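Local coordinates for protein H127A/Y244A mutant of alginate lyase AlyC3 in complex with dimannuronate (Psychromonas sp., PDB 7C8F) that binds dimannuronate in this engineered double mutant of a PL7 alginate lyase, an enzyme family that cleaves alginate by beta-elimination, at residues Gly48-Thr51 with Tyr57-Val60. Sequence-based numbering, arbitrary orientation.
Sequences GNFT and YFYV
Phe50 holds CG anti to its carbonyl carbon (chi1 -84°), while Phe58 holds CG anti to its backbone N (chi1 178°), and these settings bring the two rings together. The side chains cross at about a right angle. The rings meet along their rims, and neither stacks on the other. Phe50 CE2 lies 3.7 Å from Phe58 CZ, and Phe50 CD2 lies 3.9 Å from Phe58 CE2. The ring centroids are 5.9 Å apart and the planes meet at 46°. Both rings are buried. An Asx turn shapes the loop that carries Phe50. Asn49 OD1 accepts from Thr51 OG1 at 2.8 Å, in the carbonyl plane on a lone pair, and from Thr51 N at 2.9 Å, tilted from that plane. Gly48 O lies in plane at the edge of the Phe50 ring. A serine in place of Phe50 would probably leave a gap beside Phe58, Leu24 and Leu29. The two large antiparallel sheets form the jelly-roll sandwich of PL7 lyases. Phe50 also packs on Leu24 of helix 18-25. Both rings touch Leu29 of strand 27-31, in one large sheet, while Phe58 belongs to edge strand 58-60 of the second and meets Phe69 on the adjacent strand 67-72.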
loop_
_atom_site.group_PDB
_atom_site.type_symbol
_atom_site.label_atom_id
_atom_site.label_comp_id
_atom_site.label_asym_id
_atom_site.label_seq_id
_atom_site.Cartn_x
_atom_site.Cartn_y
_atom_site.Cartn_z
ATOM N N GLY B 48 5.699 26.762 -9.993
ATOM C CA GLY B 48 4.547 27.072 -10.807
ATOM C C GLY B 48 4.652 28.356 -11.599
ATOM O O GLY B 48 3.674 28.745 -12.246
ATOM N N ASN B 49 5.799 29.030 -11.570
ATOM C CA ASN B 49 5.959 30.260 -12.336
ATOM C C ASN B 49 6.668 29.926 -13.635
ATOM O O ASN B 49 7.885 29.710 -13.661
ATOM C CB ASN B 49 6.699 31.338 -11.557
ATOM C CG ASN B 49 6.547 32.681 -12.209
ATOM O OD1 ASN B 49 6.197 32.763 -13.391
ATOM N ND2 ASN B 49 6.787 33.746 -11.458
ATOM N N PHE B 50 5.891 29.898 -14.713
ATOM C CA PHE B 50 6.386 29.626 -16.050
ATOM C C PHE B 50 6.804 30.884 -16.806
ATOM O O PHE B 50 7.149 30.781 -17.986
ATOM C CB PHE B 50 5.335 28.846 -16.852
ATOM C CG PHE B 50 5.371 27.349 -16.617
ATOM C CD1 PHE B 50 4.864 26.792 -15.441
ATOM C CD2 PHE B 50 5.906 26.508 -17.576
ATOM C CE1 PHE B 50 4.890 25.416 -15.226
ATOM C CE2 PHE B 50 5.941 25.142 -17.383
ATOM C CZ PHE B 50 5.430 24.589 -16.205
ATOM N N THR B 51 6.811 32.052 -16.155
ATOM C CA THR B 51 7.219 33.273 -16.842
ATOM C C THR B 51 8.610 33.088 -17.430
ATOM O O THR B 51 9.546 32.694 -16.727
ATOM C CB THR B 51 7.219 34.437 -15.850
ATOM O OG1 THR B 51 5.875 34.696 -15.410
ATOM C CG2 THR B 51 7.803 35.708 -16.517
ATOM N N TYR B 57 11.397 23.031 -27.883
ATOM C CA TYR B 57 10.648 21.820 -27.566
ATOM C C TYR B 57 9.409 22.083 -26.714
ATOM O O TYR B 57 8.616 21.158 -26.504
ATOM C CB TYR B 57 11.538 20.811 -26.825
ATOM C CG TYR B 57 12.734 20.308 -27.609
ATOM C CD1 TYR B 57 12.573 19.475 -28.707
ATOM C CD2 TYR B 57 14.026 20.658 -27.236
ATOM C CE1 TYR B 57 13.668 19.010 -29.419
ATOM C CE2 TYR B 57 15.125 20.199 -27.941
ATOM C CZ TYR B 57 14.940 19.374 -29.030
ATOM O OH TYR B 57 16.033 18.914 -29.732
ATOM N N PHE B 58 9.216 23.312 -26.233
ATOM C CA PHE B 58 8.126 23.645 -25.314
ATOM C C PHE B 58 7.752 25.097 -25.599
ATOM O O PHE B 58 8.448 26.020 -25.157
ATOM C CB PHE B 58 8.551 23.459 -23.856
ATOM C CG PHE B 58 7.481 23.836 -22.854
ATOM C CD1 PHE B 58 6.356 23.034 -22.686
ATOM C CD2 PHE B 58 7.590 24.990 -22.095
ATOM C CE1 PHE B 58 5.367 23.379 -21.775
ATOM C CE2 PHE B 58 6.602 25.335 -21.182
ATOM C CZ PHE B 58 5.489 24.528 -21.025
ATOM N N TYR B 59 6.652 25.300 -26.308
ATOM C CA TYR B 59 6.270 26.642 -26.721
ATOM C C TYR B 59 4.803 26.632 -27.110
ATOM O O TYR B 59 4.172 25.572 -27.216
ATOM C CB TYR B 59 7.152 27.131 -27.883
ATOM C CG TYR B 59 7.013 26.316 -29.162
ATOM C CD1 TYR B 59 7.766 25.165 -29.362
ATOM C CD2 TYR B 59 6.133 26.712 -30.163
ATOM C CE1 TYR B 59 7.636 24.418 -30.533
ATOM C CE2 TYR B 59 5.999 25.986 -31.335
ATOM C CZ TYR B 59 6.752 24.840 -31.512
ATOM O OH TYR B 59 6.610 24.115 -32.680
ATOM N N VAL B 60 4.262 27.820 -27.352
ATOM C CA VAL B 60 2.937 27.962 -27.927
ATOM C C VAL B 60 3.100 28.436 -29.362
ATOM O O VAL B 60 3.837 29.395 -29.627
ATOM C CB VAL B 60 2.037 28.900 -27.106
ATOM C CG1 VAL B 60 0.815 29.270 -27.901
ATOM C CG2 VAL B 60 1.610 28.208 -25.818
#